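Local coordinates for PHD finger protein 3 (Homo sapiens, PDB 6IC9) that reads the phosphorylated C-terminal domain of RNA polymerase II through its SPOC domain, the part present here, and regulates neuronal gene expression, at residues I19-V24 and I49-R54; Y32-S37 and V77-P82. One frame throughout, in Å; residues are numbered along the deposited sequence.

Contact 1 (I19-V24 and I49-R54); sequences INMPSV and IQVGGR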
loop_
_atom_site.group_PDB
_atom_site.type_symbol
_atom_site.label_atom_id
_atom_site.label_comp_id
_atom_site.label_asym_id
_atom_site.label_seq_id
_atom_site.Cartn_x
_atom_site.Cartn_y
_atom_site.Cartn_z
ATOM N N ILE A 19 -1.576 -5.494 -9.457
ATOM C CA ILE A 19 -2.548 -4.634 -8.827
ATOM C C ILE A 19 -3.669 -4.398 -9.821
ATOM O O ILE A 19 -3.420 -4.051 -10.982
ATOM C CB ILE A 19 -1.906 -3.310 -8.381
ATOM C CG1 ILE A 19 -0.914 -3.610 -7.242
ATOM C CG2 ILE A 19 -3.007 -2.343 -7.975
ATOM C CD1 ILE A 19 -0.171 -2.310 -6.711
ATOM N N ASN A 20 -4.897 -4.546 -9.370
ATOM C CA ASN A 20 -6.022 -4.522 -10.298
ATOM C C ASN A 20 -7.090 -3.617 -9.718
ATOM O O ASN A 20 -7.723 -3.976 -8.723
ATOM C CB ASN A 20 -6.567 -5.940 -10.548
ATOM C CG ASN A 20 -7.608 -5.959 -11.661
ATOM O OD1 ASN A 20 -8.054 -4.899 -12.087
ATOM N ND2 ASN A 20 -7.962 -7.159 -12.157
ATOM N N MET A 21 -7.291 -2.438 -10.326
ATOM C CA MET A 21 -8.391 -1.562 -9.932
ATOM C C MET A 21 -9.363 -1.507 -11.095
ATOM O O MET A 21 -9.095 -0.828 -12.095
ATOM C CB MET A 21 -7.922 -0.140 -9.570
ATOM C CG MET A 21 -9.071 0.696 -9.002
ATOM S SD MET A 21 -8.598 2.296 -8.380
ATOM C CE MET A 21 -10.125 2.955 -7.711
ATOM N N PRO A 22 -10.480 -2.217 -11.020
ATOM C CA PRO A 22 -11.402 -2.295 -12.160
ATOM C C PRO A 22 -11.834 -0.927 -12.650
ATOM O O PRO A 22 -12.186 -0.038 -11.856
ATOM C CB PRO A 22 -12.582 -3.108 -11.600
ATOM C CG PRO A 22 -11.914 -4.033 -10.561
ATOM C CD PRO A 22 -10.818 -3.155 -9.932
ATOM N N SER A 23 -11.751 -0.764 -13.967
ATOM C CA SER A 23 -12.043 0.445 -14.735
ATOM C C SER A 23 -10.978 1.522 -14.556
ATOM O O SER A 23 -11.183 2.659 -14.978
ATOM C CB SER A 23 -13.423 1.028 -14.402
ATOM O OG SER A 23 -13.371 1.826 -13.223
ATOM N N VAL A 24 -9.839 1.209 -13.949
ATOM C CA VAL A 24 -8.844 2.251 -13.757
ATOM C C VAL A 24 -7.534 1.736 -14.311
ATOM O O VAL A 24 -6.969 2.334 -15.226
ATOM C CB VAL A 24 -8.728 2.670 -12.273
ATOM C CG1 VAL A 24 -7.556 3.682 -12.105
ATOM C CG2 VAL A 24 -10.025 3.302 -11.751
ATOM N N ILE A 49 -3.732 -8.089 -6.275
ATOM C CA ILE A 49 -4.354 -7.250 -5.256
ATOM C C ILE A 49 -5.492 -6.491 -5.905
ATOM O O ILE A 49 -5.249 -5.672 -6.799
ATOM C CB ILE A 49 -3.343 -6.260 -4.666
ATOM C CG1 ILE A 49 -2.208 -7.009 -3.999
ATOM C CG2 ILE A 49 -4.089 -5.246 -3.709
ATOM C CD1 ILE A 49 -1.045 -6.107 -3.596
ATOM N N GLN A 50 -6.731 -6.753 -5.456
ATOM C CA GLN A 50 -7.929 -6.123 -6.009
ATOM C C GLN A 50 -8.203 -4.838 -5.253
ATOM O O GLN A 50 -8.482 -4.875 -4.060
ATOM C CB GLN A 50 -9.161 -7.022 -5.872
ATOM C CG GLN A 50 -9.001 -8.337 -6.619
ATOM C CD GLN A 50 -8.855 -8.143 -8.129
ATOM O OE1 GLN A 50 -9.526 -7.280 -8.761
ATOM N NE2 GLN A 50 -7.971 -8.941 -8.719
ATOM N N VAL A 51 -8.137 -3.714 -5.937
ATOM C CA VAL A 51 -8.431 -2.448 -5.260
ATOM C C VAL A 51 -9.945 -2.233 -5.299
ATOM O O VAL A 51 -10.533 -2.054 -6.376
ATOM C CB VAL A 51 -7.680 -1.294 -5.924
ATOM C CG1 VAL A 51 -7.945 0.020 -5.163
ATOM C CG2 VAL A 51 -6.197 -1.629 -6.028
ATOM N N GLY A 52 -10.574 -2.321 -4.144
ATOM C CA GLY A 52 -12.008 -2.283 -3.975
ATOM C C GLY A 52 -12.616 -0.943 -3.711
ATOM O O GLY A 52 -13.842 -0.823 -3.700
ATOM N N GLY A 53 -11.817 0.076 -3.433
ATOM C CA GLY A 53 -12.410 1.342 -3.065
ATOM C C GLY A 53 -11.368 2.346 -2.648
ATOM O O GLY A 53 -10.152 2.128 -2.791
ATOM N N ARG A 54 -11.860 3.446 -2.130
ATOM C CA ARG A 54 -10.973 4.530 -1.765
ATOM C C ARG A 54 -11.363 5.068 -0.405
ATOM O O ARG A 54 -12.507 4.917 0.061
ATOM C CB ARG A 54 -11.001 5.636 -2.817
ATOM C CG ARG A 54 -12.374 6.196 -3.013
ATOM C CD ARG A 54 -12.520 7.004 -4.307
ATOM N NE ARG A 54 -13.862 7.587 -4.346
ATOM C CZ ARG A 54 -14.409 8.147 -5.423
ATOM N NH1 ARG A 54 -13.740 8.195 -6.572
ATOM N NH2 ARG A 54 -15.626 8.690 -5.344
#

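Contact 2 (Y32-S37 and V77-P82); sequences YPVSGS and VVRFTP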
loop_
_atom_site.group_PDB
_atom_site.type_symbol
_atom_site.label_atom_id
_atom_site.label_comp_id
_atom_site.label_asym_id
_atom_site.label_seq_id
_atom_site.Cartn_x
_atom_site.Cartn_y
_atom_site.Cartn_z
ATOM N N TYR A 32 9.004 -3.943 -2.850
ATOM C CA TYR A 32 10.260 -3.893 -2.124
ATOM C C TYR A 32 9.998 -3.367 -0.728
ATOM O O TYR A 32 9.173 -2.462 -0.552
ATOM C CB TYR A 32 11.271 -2.961 -2.793
ATOM C CG TYR A 32 11.649 -3.510 -4.179
ATOM C CD1 TYR A 32 10.882 -3.223 -5.286
ATOM C CD2 TYR A 32 12.741 -4.389 -4.332
ATOM C CE1 TYR A 32 11.209 -3.766 -6.550
ATOM C CE2 TYR A 32 13.062 -4.928 -5.569
ATOM C CZ TYR A 32 12.306 -4.606 -6.664
ATOM O OH TYR A 32 12.632 -5.148 -7.880
ATOM N N PRO A 33 10.748 -3.846 0.257
ATOM C CA PRO A 33 10.542 -3.365 1.639
ATOM C C PRO A 33 10.931 -1.920 1.815
ATOM O O PRO A 33 11.872 -1.406 1.198
ATOM C CB PRO A 33 11.443 -4.288 2.483
ATOM C CG PRO A 33 12.311 -4.964 1.544
ATOM C CD PRO A 33 11.604 -5.045 0.223
ATOM N N VAL A 34 10.152 -1.238 2.649
ATOM C CA VAL A 34 10.408 0.135 3.019
ATOM C C VAL A 34 10.548 0.256 4.533
ATOM O O VAL A 34 11.535 0.798 5.039
ATOM C CB VAL A 34 9.285 1.079 2.508
ATOM C CG1 VAL A 34 9.572 2.446 3.014
ATOM C CG2 VAL A 34 9.218 1.125 0.935
ATOM N N SER A 35 9.582 -0.280 5.269
ATOM C CA SER A 35 9.572 -0.127 6.727
ATOM C C SER A 35 8.896 -1.333 7.337
ATOM O O SER A 35 7.949 -1.884 6.764
ATOM C CB SER A 35 8.816 1.147 7.146
ATOM O OG SER A 35 9.017 1.392 8.533
ATOM N N GLY A 36 9.349 -1.731 8.528
ATOM C CA GLY A 36 8.776 -2.894 9.177
ATOM C C GLY A 36 9.263 -4.195 8.568
ATOM O O GLY A 36 9.956 -4.231 7.547
ATOM N N SER A 37 8.893 -5.294 9.200
ATOM C CA SER A 37 9.438 -6.568 8.756
ATOM C C SER A 37 8.646 -7.074 7.563
ATOM O O SER A 37 7.446 -7.350 7.697
ATOM C CB SER A 37 9.408 -7.618 9.848
ATOM O OG SER A 37 9.720 -8.870 9.249
ATOM N N VAL A 77 5.464 -1.376 5.483
ATOM C CA VAL A 77 5.286 -0.453 4.377
ATOM C C VAL A 77 6.155 -1.012 3.268
ATOM O O VAL A 77 7.313 -1.369 3.524
ATOM C CB VAL A 77 5.714 0.990 4.738
ATOM C CG1 VAL A 77 5.522 1.842 3.475
ATOM C CG2 VAL A 77 4.853 1.571 5.928
ATOM N N VAL A 78 5.573 -1.208 2.077
ATOM C CA VAL A 78 6.342 -1.633 0.912
ATOM C C VAL A 78 6.224 -0.557 -0.154
ATOM O O VAL A 78 5.378 0.349 -0.078
ATOM C CB VAL A 78 5.885 -2.989 0.331
ATOM C CG1 VAL A 78 6.068 -4.094 1.366
ATOM C CG2 VAL A 78 4.376 -2.930 -0.173
ATOM N N ARG A 79 7.113 -0.633 -1.155
ATOM C CA ARG A 79 7.017 0.279 -2.287
ATOM C C ARG A 79 6.878 -0.583 -3.544
ATOM O O ARG A 79 7.460 -1.676 -3.623
ATOM C CB ARG A 79 8.212 1.217 -2.428
ATOM C CG ARG A 79 9.518 0.541 -2.753
ATOM C CD ARG A 79 10.666 1.622 -2.919
ATOM N NE ARG A 79 11.955 0.937 -2.938
ATOM C CZ ARG A 79 12.443 0.362 -4.014
ATOM N NH1 ARG A 79 11.772 0.449 -5.176
ATOM N NH2 ARG A 79 13.586 -0.292 -3.930
ATOM N N PHE A 80 6.029 -0.134 -4.451
ATOM C CA PHE A 80 5.718 -0.873 -5.687
ATOM C C PHE A 80 6.496 -0.271 -6.830
ATOM O O PHE A 80 6.629 0.956 -6.906
ATOM C CB PHE A 80 4.206 -0.817 -5.989
ATOM C CG PHE A 80 3.381 -1.579 -4.981
ATOM C CD1 PHE A 80 3.398 -2.966 -4.973
ATOM C CD2 PHE A 80 2.575 -0.895 -4.052
ATOM C CE1 PHE A 80 2.626 -3.715 -4.024
ATOM C CE2 PHE A 80 1.819 -1.610 -3.081
ATOM C CZ PHE A 80 1.811 -3.057 -3.085
ATOM N N THR A 81 6.939 -1.137 -7.770
ATOM C CA THR A 81 7.603 -0.662 -8.991
ATOM C C THR A 81 6.960 -1.389 -10.164
ATOM O O THR A 81 6.705 -2.572 -10.048
ATOM C CB THR A 81 9.116 -0.976 -8.998
ATOM O OG1 THR A 81 9.284 -2.385 -8.983
ATOM C CG2 THR A 81 9.810 -0.444 -7.717
ATOM N N PRO A 82 6.668 -0.714 -11.273
ATOM C CA PRO A 82 6.132 -1.439 -12.460
ATOM C C PRO A 82 7.180 -2.374 -13.066
ATOM O O PRO A 82 8.381 -2.097 -13.035
ATOM C CB PRO A 82 5.775 -0.295 -13.424
ATOM C CG PRO A 82 6.859 0.791 -13.110
ATOM C CD PRO A 82 6.990 0.691 -11.574
HETATM O O HOH W 1 12.817 0.793 -0.297
#

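Contact 1 (I19-V24 and I49-R54)
Ile19 and Ile49 pair as parallel strand neighbours, and Asn20 and Gln50 do the same one residue on. The short strand axes come within 4.7 Å and run 29° apart. Asn20 binds the other strand with both of its backbone polar atoms. Its N donates to Ile49 O at 2.8 Å, and its O accepts from Val51 N at 2.8 Å in a bond close to straight at the hydrogen. Weaker CA-H...O contacts flank these bonds, from Ile19 CA to Ile49 O and from Gln50 CA to Asn20 O.

Val51 makes most of the apolar contacts. Its CG2 meets Ile19 CG2 at 3.8 Å. Its CB lies 3.8 Å from Met21 CB, and its CG1 reaches toward the sulfur. The Met21 chain is extended throughout, with CG anti to the backbone N (chi1 -173°), which carries SD past Val51 CG1. Leu94, Tyr97 and Phe98 of helix 85-101 pack on Met21. On the face away from Ile19 and Ile49, the side chains of Asn20 and Gln50 run alongside each other in the same direction, their amide planes 63° apart. The bend at Gln50 chi2 brings OE1 3.7 Å from Asn20 CB, a packing contact. Pro22 CD rests 3.7 Å from Val51 O.

A classic beta bulge sets Gly52 and Gly53 opposite the single Val106. Arg54 NH2 hydrogen-bonds a modified side chain of the bound phosphopeptide. Two backbone bonds at Asn20 thus fix the register, Ile19, Met21 and Val51 pack together, and the strand goes on to hydrogen-bond the peptide through the Gly52 and Arg54 backbones.

Contact 2 (Y32-S37 and V77-P82)
Val77 meets Ser35 in an antiparallel hydrogen-bonded pair. Its N donates to Ser35 O at 2.8 Å. Its O is gripped twice, by Val34 N at 3.0 Å and by Ser35 N at 3.1 Å, both from the same face of the carbonyl plane. Val77 CB packs on Ser35 CB, while its CG1 touches Val34 CB. Ser35 OG is hydrogen-bonded to Asp136 N.

Val78 stands across from Pro33 in a non-hydrogen-bonded pair, and its CB lies close to Tyr32 O. Between this pair and the Val77 pair the register slips by one. Here a classic beta bulge sets two residues, Val34 and Ser35, opposite the single Val77, between strands 25-35 and 73-82, neighbours in the SPOC sheet.

Arg79 pairs with Tyr32 through two backbone bonds, N to O in each direction. Its CB is 3.5 Å from Val34 CG2. CG sits between the backbone N and the carbonyl carbon (chi1 66°), and the extended chain then lays the guanidinium over Tyr32 CB, nearly parallel to the ring (planes 7° apart). Arg79 NE donates to a water oxygen 2.8 Å away, and this water in turn donates to Pro33 O. Replacing Arg79 with an alanine would probably leave Tyr32 CB without its flat cover and break the water link to Pro33 O.

Thr81 comes at the edge of the Tyr32 ring, with OG1 3.4 Å from CE1 and near the ring plane. The same OG1 makes a weak hydrogen bond to Lys30 O.

How the contacts relate
The centres of contact 1 and contact 2 lie about 19 Å apart, on opposite sides of the chain's centre. Along the chain their segments alternate: 19-24, 32-37, 49-54, 77-82. Both belong to one mixed sheet of the SPOC domain. Strands 15-21 and 25-35 are neighbours in it, so each gives one edge to the other and the opposite edge to strand 48-55 or strand 73-82. Contact 1 joins the first and last strands in the sheet order and so closes the sheet on itself, while contact 2 pairs two strands within the order. Through Phe80, whose CG is 4.0 Å from Ile19 CD1 and whose CZ is 4.2 Å from Ile49 CD1, the strand pair beside the peptide packs against strand 73-82.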